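Thermophilic dibenzothiophene desulfurization enzyme C (Paenibacillus sp. A11-2, PDB 5XDC) probably catalyses, as a tetrameric flavin monooxygenase, the FMNH2- and oxygen-dependent oxidation of dibenzothiophene to its sulfoxide and then its sulfone. Local coordinates at residues E332-G335 against Q336-Q340; R46-I49 against R50-G53; L188-S191 against D192-G195. All blocks are in the same frame, centred on the assembly; numbering follows the deposited sequence.

Interaction 1: residues E332-G335 against Q336-Q340; sequences EQRG and QLMVQ. With SO4 (sulfate ion), chain K.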
ATOM      1  N   GLU B 332     -30.921 -14.401   4.143  1.00 27.48           N
ATOM      2  CA  GLU B 332     -30.170 -14.109   2.931  1.00 29.03           C
ATOM      3  C   GLU B 332     -30.160 -12.617   2.638  1.00 23.81           C
ATOM      4  O   GLU B 332     -29.109 -12.056   2.295  1.00 21.70           O
ATOM      5  CB  GLU B 332     -30.753 -14.899   1.761  1.00 30.22           C
ATOM      6  CG  GLU B 332     -30.527 -16.406   1.894  1.00 37.33           C
ATOM      7  CD  GLU B 332     -31.481 -17.121   2.874  1.00 51.65           C
ATOM      8  OE1 GLU B 332     -32.598 -16.614   3.148  1.00 31.93           O
ATOM      9  OE2 GLU B 332     -31.105 -18.213   3.369  1.00 39.74           O
ATOM     10  N   GLN B 333     -31.313 -11.951   2.780  1.00 23.18           N
ATOM     11  CA  GLN B 333     -31.370 -10.505   2.609  1.00 21.18           C
ATOM     12  C   GLN B 333     -30.499  -9.802   3.642  1.00 18.41           C
ATOM     13  O   GLN B 333     -29.762  -8.867   3.315  1.00 20.16           O
ATOM     14  CB  GLN B 333     -32.815 -10.016   2.723  1.00 23.96           C
ATOM     15  CG  GLN B 333     -33.729 -10.511   1.592  1.00 28.27           C
ATOM     16  CD  GLN B 333     -35.197 -10.207   1.855  1.00 28.95           C
ATOM     17  OE1 GLN B 333     -35.653 -10.265   2.998  1.00 25.84           O
ATOM     18  NE2 GLN B 333     -35.935  -9.867   0.802  1.00 33.64           N
ATOM     19  N   ARG B 334     -30.607 -10.220   4.903  1.00 18.67           N
ATOM     20  CA  ARG B 334     -29.825  -9.601   5.966  1.00 20.00           C
ATOM     21  C   ARG B 334     -28.337  -9.856   5.759  1.00 19.10           C
ATOM     22  O   ARG B 334     -27.515  -8.950   5.941  1.00 18.12           O
ATOM     23  CB  ARG B 334     -30.277 -10.139   7.324  1.00 20.02           C
ATOM     24  CG  ARG B 334     -29.661  -9.431   8.516  1.00 21.26           C
ATOM     25  CD  ARG B 334     -28.386 -10.096   9.019  1.00 21.02           C
ATOM     26  NE  ARG B 334     -27.984  -9.493  10.286  1.00 16.93           N
ATOM     27  CZ  ARG B 334     -26.749  -9.482  10.781  1.00 18.48           C
ATOM     28  NH1 ARG B 334     -25.738 -10.034  10.121  1.00 19.13           N
ATOM     29  NH2 ARG B 334     -26.530  -8.896  11.948  1.00 17.00           N
ATOM     30  N   GLY B 335     -27.984 -11.083   5.371  1.00 18.75           N
ATOM     31  CA  GLY B 335     -26.584 -11.433   5.195  1.00 20.32           C
ATOM     32  C   GLY B 335     -25.935 -10.687   4.050  1.00 21.34           C
ATOM     33  O   GLY B 335     -24.821 -10.169   4.186  1.00 18.30           O
ATOM     34  N   GLN B 336     -26.620 -10.606   2.909  1.00 17.99           N
ATOM     35  CA  GLN B 336     -26.108  -9.811   1.796  1.00 21.36           C
ATOM     36  C   GLN B 336     -25.933  -8.359   2.201  1.00 21.87           C
ATOM     37  O   GLN B 336     -24.935  -7.722   1.850  1.00 18.70           O
ATOM     38  CB  GLN B 336     -27.041  -9.896   0.594  1.00 22.16           C
ATOM     39  CG  GLN B 336     -27.050 -11.254  -0.065  1.00 31.37           C
ATOM     40  CD  GLN B 336     -28.053 -11.331  -1.195  1.00 65.63           C
ATOM     41  OE1 GLN B 336     -28.618 -10.314  -1.607  1.00 79.15           O
ATOM     42  NE2 GLN B 336     -28.284 -12.538  -1.704  1.00 67.42           N
ATOM     43  N   LEU B 337     -26.892  -7.810   2.948  1.00 15.39           N
ATOM     44  CA  LEU B 337     -26.749  -6.431   3.383  1.00 16.52           C
ATOM     45  C   LEU B 337     -25.539  -6.278   4.292  1.00 12.96           C
ATOM     46  O   LEU B 337     -24.754  -5.336   4.135  1.00 15.29           O
ATOM     47  CB  LEU B 337     -28.013  -5.963   4.092  1.00 17.88           C
ATOM     48  CG  LEU B 337     -27.881  -4.550   4.657  1.00 14.38           C
ATOM     49  CD1 LEU B 337     -27.649  -3.477   3.612  1.00 14.88           C
ATOM     50  CD2 LEU B 337     -29.101  -4.202   5.513  1.00 18.16           C
ATOM     51  N   MET B 338     -25.364  -7.198   5.240  1.00 13.95           N
ATOM     52  CA  MET B 338     -24.232  -7.099   6.157  1.00 16.08           C
ATOM     53  C   MET B 338     -22.906  -7.185   5.406  1.00 18.92           C
ATOM     54  O   MET B 338     -21.949  -6.483   5.739  1.00 15.15           O
ATOM     55  CB  MET B 338     -24.316  -8.186   7.223  1.00 16.03           C
ATOM     56  CG  MET B 338     -23.241  -8.067   8.306  1.00 14.88           C
ATOM     57  SD  MET B 338     -23.416  -6.605   9.352  1.00 17.46           S
ATOM     58  CE  MET B 338     -21.873  -5.740   8.992  1.00 15.91           C
ATOM     59  N   VAL B 339     -22.829  -8.041   4.387  1.00 16.41           N
ATOM     60  CA  VAL B 339     -21.608  -8.107   3.583  1.00 15.96           C
ATOM     61  C   VAL B 339     -21.361  -6.776   2.880  1.00 17.37           C
ATOM     62  O   VAL B 339     -20.227  -6.287   2.831  1.00 16.68           O
ATOM     63  CB  VAL B 339     -21.693  -9.285   2.591  1.00 20.89           C
ATOM     64  CG1 VAL B 339     -20.548  -9.245   1.585  1.00 19.89           C
ATOM     65  CG2 VAL B 339     -21.669 -10.589   3.340  1.00 18.87           C
ATOM     66  N   GLN B 340     -22.407  -6.176   2.305  1.00 14.02           N
ATOM     67  CA  GLN B 340     -22.238  -4.899   1.619  1.00 14.19           C
ATOM     68  C   GLN B 340     -21.815  -3.799   2.590  1.00 12.44           C
ATOM     69  O   GLN B 340     -20.993  -2.945   2.244  1.00 13.37           O
ATOM     70  CB  GLN B 340     -23.524  -4.494   0.900  1.00 20.19           C
ATOM     71  CG  GLN B 340     -23.866  -5.311  -0.355  1.00 21.65           C
ATOM     72  CD  GLN B 340     -22.869  -5.144  -1.513  1.00 27.07           C
ATOM     73  OE1 GLN B 340     -22.530  -4.023  -1.926  1.00 24.90           O
ATOM     74  NE2 GLN B 340     -22.408  -6.269  -2.052  1.00 26.18           N
TER
HETATM   75  S   SO4 K 502     -35.535  -8.490  -2.630  1.00 39.66           S
HETATM   76  O1  SO4 K 502     -35.472  -8.867  -4.042  1.00 44.28           O
HETATM   77  O2  SO4 K 502     -35.446  -7.034  -2.519  1.00 35.16           O
HETATM   78  O3  SO4 K 502     -36.809  -8.935  -2.059  1.00 49.17           O
HETATM   79  O4  SO4 K 502     -34.446  -9.171  -1.934  1.00 35.36           O

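Interaction 2: residues R46-I49 against R50-G53; sequences RDAI and RRSG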
ATOM      1  N   ARG B  46     -25.526  19.639  21.770  1.00 15.03           N
ATOM      2  CA  ARG B  46     -26.595  18.657  21.868  1.00 13.79           C
ATOM      3  C   ARG B  46     -27.958  19.348  21.883  1.00 19.13           C
ATOM      4  O   ARG B  46     -28.903  18.878  21.246  1.00 16.10           O
ATOM      5  CB  ARG B  46     -26.399  17.784  23.111  1.00 16.50           C
ATOM      6  CG  ARG B  46     -25.193  16.826  23.017  1.00 16.86           C
ATOM      7  CD  ARG B  46     -24.947  16.108  24.330  1.00 17.68           C
ATOM      8  NE  ARG B  46     -26.119  15.340  24.742  1.00 16.21           N
ATOM      9  CZ  ARG B  46     -26.390  14.096  24.347  1.00 14.80           C
ATOM     10  NH1 ARG B  46     -25.551  13.447  23.543  1.00 17.82           N
ATOM     11  NH2 ARG B  46     -27.493  13.490  24.745  1.00 17.17           N
ATOM     12  N   ASP B  47     -28.069  20.483  22.576  1.00 18.48           N
ATOM     13  CA  ASP B  47     -29.346  21.200  22.588  1.00 18.10           C
ATOM     14  C   ASP B  47     -29.655  21.817  21.224  1.00 17.64           C
ATOM     15  O   ASP B  47     -30.818  21.863  20.808  1.00 18.48           O
ATOM     16  CB  ASP B  47     -29.347  22.275  23.678  1.00 17.44           C
ATOM     17  CG  ASP B  47     -29.480  21.699  25.088  1.00 18.50           C
ATOM     18  OD1 ASP B  47     -29.839  20.513  25.245  1.00 18.57           O
ATOM     19  OD2 ASP B  47     -29.236  22.459  26.063  1.00 23.34           O
ATOM     20  N   ALA B  48     -28.639  22.286  20.497  1.00 15.15           N
ATOM     21  CA  ALA B  48     -28.884  22.751  19.135  1.00 18.50           C
ATOM     22  C   ALA B  48     -29.432  21.626  18.265  1.00 17.27           C
ATOM     23  O   ALA B  48     -30.320  21.847  17.434  1.00 17.33           O
ATOM     24  CB  ALA B  48     -27.607  23.325  18.524  1.00 18.93           C
ATOM     25  N   ILE B  49     -28.912  20.409  18.432  1.00 17.81           N
ATOM     26  CA  ILE B  49     -29.455  19.275  17.694  1.00 15.05           C
ATOM     27  C   ILE B  49     -30.899  19.015  18.114  1.00 16.38           C
ATOM     28  O   ILE B  49     -31.762  18.707  17.279  1.00 16.94           O
ATOM     29  CB  ILE B  49     -28.554  18.036  17.889  1.00 14.33           C
ATOM     30  CG1 ILE B  49     -27.207  18.276  17.201  1.00 15.00           C
ATOM     31  CG2 ILE B  49     -29.243  16.784  17.358  1.00 18.28           C
ATOM     32  CD1 ILE B  49     -26.183  17.181  17.459  1.00 17.34           C
ATOM     33  N   ARG B  50     -31.184  19.140  19.414  1.00 17.68           N
ATOM     34  CA  ARG B  50     -32.547  18.969  19.900  1.00 15.29           C
ATOM     35  C   ARG B  50     -33.498  19.960  19.233  1.00 15.31           C
ATOM     36  O   ARG B  50     -34.572  19.575  18.760  1.00 18.33           O
ATOM     37  CB  ARG B  50     -32.587  19.139  21.419  1.00 14.80           C
ATOM     38  CG  ARG B  50     -32.103  17.946  22.219  1.00 16.86           C
ATOM     39  CD  ARG B  50     -32.405  18.143  23.714  1.00 18.29           C
ATOM     40  NE  ARG B  50     -32.056  16.962  24.502  1.00 16.41           N
ATOM     41  CZ  ARG B  50     -30.875  16.748  25.102  1.00 14.49           C
ATOM     42  NH1 ARG B  50     -29.895  17.636  25.012  1.00 16.52           N
ATOM     43  NH2 ARG B  50     -30.668  15.631  25.781  1.00 17.88           N
ATOM     44  N   ARG B  51     -33.106  21.237  19.176  1.00 17.89           N
ATOM     45  CA  ARG B  51     -33.967  22.273  18.597  1.00 18.34           C
ATOM     46  C   ARG B  51     -34.164  22.087  17.097  1.00 23.93           C
ATOM     47  O   ARG B  51     -35.170  22.554  16.553  1.00 21.72           O
ATOM     48  CB  ARG B  51     -33.383  23.663  18.865  1.00 20.36           C
ATOM     49  CG  ARG B  51     -33.373  24.074  20.326  1.00 29.44           C
ATOM     50  CD  ARG B  51     -33.008  25.543  20.501  1.00 32.15           C
ATOM     51  NE  ARG B  51     -31.708  25.902  19.936  1.00 35.09           N
ATOM     52  CZ  ARG B  51     -30.552  25.834  20.592  1.00 30.00           C
ATOM     53  NH1 ARG B  51     -30.506  25.389  21.839  1.00 28.93           N
ATOM     54  NH2 ARG B  51     -29.431  26.206  19.988  1.00 31.83           N
ATOM     55  N   SER B  52     -33.243  21.390  16.430  1.00 19.48           N
ATOM     56  CA  SER B  52     -33.271  21.268  14.978  1.00 19.09           C
ATOM     57  C   SER B  52     -34.373  20.345  14.488  1.00 16.37           C
ATOM     58  O   SER B  52     -34.765  20.435  13.317  1.00 17.45           O
ATOM     59  CB  SER B  52     -31.925  20.744  14.487  1.00 18.08           C
ATOM     60  OG  SER B  52     -31.853  19.345  14.676  1.00 17.85           O
ATOM     61  N   GLY B  53     -34.876  19.454  15.347  1.00 18.54           N
ATOM     62  CA  GLY B  53     -35.831  18.447  14.937  1.00 18.25           C
ATOM     63  C   GLY B  53     -35.236  17.193  14.319  1.00 14.11           C
ATOM     64  O   GLY B  53     -35.944  16.189  14.199  1.00 16.45           O
TER

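Interaction 3: residues L188-S191 against D192-G195; sequences LIPS and DRAG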
ATOM      1  N   LEU B 188     -35.490   0.593  27.626  1.00 12.93           N
ATOM      2  CA  LEU B 188     -35.293   2.018  27.385  1.00 13.46           C
ATOM      3  C   LEU B 188     -35.795   2.752  28.621  1.00 17.93           C
ATOM      4  O   LEU B 188     -37.003   2.730  28.903  1.00 16.68           O
ATOM      5  CB  LEU B 188     -36.044   2.475  26.131  1.00 14.91           C
ATOM      6  CG  LEU B 188     -35.745   3.897  25.679  1.00 14.62           C
ATOM      7  CD1 LEU B 188     -34.372   4.002  25.074  1.00 13.65           C
ATOM      8  CD2 LEU B 188     -36.760   4.383  24.671  1.00 16.85           C
ATOM      9  N   ILE B 189     -34.881   3.378  29.366  1.00 14.91           N
ATOM     10  CA  ILE B 189     -35.221   3.903  30.690  1.00 15.23           C
ATOM     11  C   ILE B 189     -34.722   5.334  30.821  1.00 16.84           C
ATOM     12  O   ILE B 189     -33.767   5.754  30.139  1.00 15.64           O
ATOM     13  CB  ILE B 189     -34.651   3.015  31.824  1.00 13.60           C
ATOM     14  CG1 ILE B 189     -33.115   3.041  31.846  1.00 15.98           C
ATOM     15  CG2 ILE B 189     -35.169   1.614  31.693  1.00 15.89           C
ATOM     16  CD1 ILE B 189     -32.519   2.454  33.111  1.00 16.02           C
ATOM     17  N   PRO B 190     -35.343   6.120  31.704  1.00 17.38           N
ATOM     18  CA  PRO B 190     -34.814   7.457  32.005  1.00 16.62           C
ATOM     19  C   PRO B 190     -33.417   7.372  32.600  1.00 18.21           C
ATOM     20  O   PRO B 190     -33.105   6.461  33.367  1.00 18.63           O
ATOM     21  CB  PRO B 190     -35.822   8.023  33.020  1.00 19.74           C
ATOM     22  CG  PRO B 190     -37.020   7.173  32.924  1.00 23.41           C
ATOM     23  CD  PRO B 190     -36.564   5.824  32.479  1.00 18.15           C
ATOM     24  N   SER B 191     -32.576   8.348  32.249  1.00 17.34           N
ATOM     25  CA  SER B 191     -31.221   8.361  32.775  1.00 17.67           C
ATOM     26  C   SER B 191     -31.171   8.782  34.239  1.00 21.12           C
ATOM     27  O   SER B 191     -30.154   8.552  34.894  1.00 22.31           O
ATOM     28  CB  SER B 191     -30.327   9.282  31.938  1.00 20.07           C
ATOM     29  OG  SER B 191     -30.823  10.606  31.917  1.00 27.11           O
ATOM     30  N   ASP B 192     -32.233   9.387  34.768  1.00 17.82           N
ATOM     31  CA  ASP B 192     -32.296   9.718  36.189  1.00 19.43           C
ATOM     32  C   ASP B 192     -33.145   8.728  36.986  1.00 23.08           C
ATOM     33  O   ASP B 192     -33.548   9.032  38.113  1.00 24.52           O
ATOM     34  CB  ASP B 192     -32.810  11.146  36.384  1.00 24.64           C
ATOM     35  CG  ASP B 192     -34.210  11.360  35.838  1.00 24.73           C
ATOM     36  OD1 ASP B 192     -34.815  10.421  35.273  1.00 24.74           O
ATOM     37  OD2 ASP B 192     -34.715  12.492  35.977  1.00 35.87           O
ATOM     38  N   ARG B 193     -33.421   7.554  36.434  1.00 19.96           N
ATOM     39  CA  ARG B 193     -33.999   6.473  37.225  1.00 18.01           C
ATOM     40  C   ARG B 193     -33.128   6.222  38.449  1.00 21.75           C
ATOM     41  O   ARG B 193     -31.896   6.230  38.363  1.00 18.90           O
ATOM     42  CB  ARG B 193     -34.124   5.212  36.367  1.00 16.01           C
ATOM     43  CG  ARG B 193     -34.490   3.890  37.068  1.00 22.50           C
ATOM     44  CD  ARG B 193     -35.917   3.806  37.572  1.00 21.07           C
ATOM     45  NE  ARG B 193     -36.920   4.392  36.680  1.00 16.20           N
ATOM     46  CZ  ARG B 193     -37.440   3.787  35.612  1.00 14.25           C
ATOM     47  NH1 ARG B 193     -37.056   2.568  35.248  1.00 15.33           N
ATOM     48  NH2 ARG B 193     -38.360   4.425  34.899  1.00 15.79           N
ATOM     49  N   ALA B 194     -33.767   6.029  39.601  1.00 23.44           N
ATOM     50  CA  ALA B 194     -33.025   5.788  40.840  1.00 19.51           C
ATOM     51  C   ALA B 194     -32.024   4.657  40.663  1.00 14.21           C
ATOM     52  O   ALA B 194     -32.360   3.581  40.164  1.00 15.71           O
ATOM     53  CB  ALA B 194     -33.987   5.450  41.984  1.00 19.58           C
ATOM     54  N   GLY B 195     -30.779   4.906  41.078  1.00 17.95           N
ATOM     55  CA  GLY B 195     -29.739   3.909  41.004  1.00 20.38           C
ATOM     56  C   GLY B 195     -28.836   4.030  39.792  1.00 14.99           C
ATOM     57  O   GLY B 195     -27.810   3.343  39.741  1.00 18.03           O
TER

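Interaction 1: residues E332-G335 against Q336-Q340
Met338 lies one helical turn beyond Arg334, and the two side chains run side by side in the same direction. Followed outward, Met338 starts with CB 3.5 Å from the carbonyl oxygen Arg334 O, the same oxygen that receives Met338 N in a helical hydrogen bond of 2.9 Å. Its CG stands anti to the backbone N (chi1 -174°), a torsion that carries the chain alongside the arginine and brings Met338 CG to 3.7 Å from Arg334 NH1. The thioether end then bends away from residues 332-335, and the side chain packs on Pro408 and Pro249. A flexible, unbranched methionine suits this path, since it can run alongside a charged group and then turn away while offering it only apolar atoms. The guanidinium has its polar partners elsewhere: NH1 forms a salt bridge with the terminal carboxylate, Ser414 OXT, and NE donates to Ser245 O. The buried charge is thus probably largely balanced.

The other faces of the turn differ. Gln336 CG sits 3.2 Å from Glu332 O, which also accepts Gln336 N at 2.9 Å. Gln333 stretches outward, its OE1 held by Thr330 N and its NE2 giving a 3.2 Å bond to O4 of a sulfate ion, with a weak second one to O3. Arg319 and Arg326 also bind this ion, probably a guest from the crystallisation liquor. Gly335 O accepts Val339 N at 2.9 Å, continuing the helical ladder.

All this belongs to the first turns of helix 331-363. Leu337 packs against Val316 and Val320 of helix 293-324, the side chains of Arg334, Leu337 and Met338 touch Pro249 of helix 247-276, and Gln340 bonds to Gln307 of a second subunit.

Interaction 2: residues R46-I49 against R50-G53
Arg50 reaches back over the preceding turn of its helix, crossing both Asp47 and Arg46 at a slant. Its chain is extended from CG to NE, placing Arg50 NH1 2.9 Å from Asp47 OD1 in a salt bridge. The carboxylate and guanidinium planes are turned 62° apart, so this is no flat two-pronged pairing, and the hydrogen bond within it is weak. Lys43 is a further partner of Asp47 OD1. The Arg46 and Arg50 guanidinium planes stand 70° apart with their NH2 atoms 4.0 Å from each other; both arginines are salt-bridged to Asp164, and Arg50 also to Asp166. With an alanine here in place of Arg50, Asp47 would probably lose its salt bridge along the helix, Asp166 this mate and Asp164 part of its countercharge.

Arg51 folds back at chi3 and lays one guanidinium face over Asp47 O and Ala48 CA, its NH2 3.7 Å from Ala48 CB. Ser52 turns its hydroxyl back to the preceding turn, where OG donates to Ile49 O at 2.7 Å. That oxygen also receives Ser52 N, from above the carbonyl plane.

Gly53 follows with positive phi, a conformation that a side chain would hinder. A glycine breaking the helical angles is a common helix C-terminus; here it finishes helix 43-52 of the acyl-CoA dehydrogenase-like N-terminal domain, whose arginines reach across to the middle domain.

Interaction 3: residues L188-S191 against D192-G195
Pro190 and Arg193 close a type I beta turn in which Arg193 N donates to Pro190 O at 3.3 Å, reaching that oxygen from well above the carbonyl plane. Proline suits this place, where the strand runs into the turn, because it has no N-H to donate and its stiff ring offers a surface to the arginine. Arg193 bends back at chi2 and chi3 (71° and 39°) and lays one face of its guanidinium on Pro190 CD, which lies 3.3 Å from Arg193 NH2. The other terminal nitrogen, Arg193 NH1, comes to 4.1 Å from Ile189 CG2, the two side chains crossing at about a right angle.

Asp192 OD1 lies 3.4 Å from Pro190 CB. Ser191 sends its hydroxyl elsewhere, to Ala165 O beside strand 167-174, a small polar residue that fits a tight turn and ties it to the segment leading into that strand.

Arg193 therefore lies with its flat, weakly hydrated face on aliphatic carbon while its polar N-H groups find charge and carbonyl: NH2 makes a salt bridge with Glu226, and NH1 bonds to Val221 O. Such a division of labour implies that the acid and the carbonyl probably set the guanidinium's direction, while the proline ring supports one face.

In the fold
Interactions 2 and 3 are neighbours, their nearest atoms about 8 Å apart, and they share a support: Arg46 and Arg50 of interaction 2 grip Asp164 and Asp166, while Ser191 of interaction 3 bonds to Ala165 between them. Interaction 1 stands apart, its nearest atoms about 23 Å from interaction 2 and about 20 Å from interaction 3, in the C-terminal helical domain. None of the three touches the indole. The side chain of Arg46 comes within about 12 Å of it and about 8 Å of that of the FMN-binding Tyr93; on the other side of the chain's centre, Met338's side chain lies about 8 Å from that of Tyr413, another FMN-binding residue, though FMN is absent here.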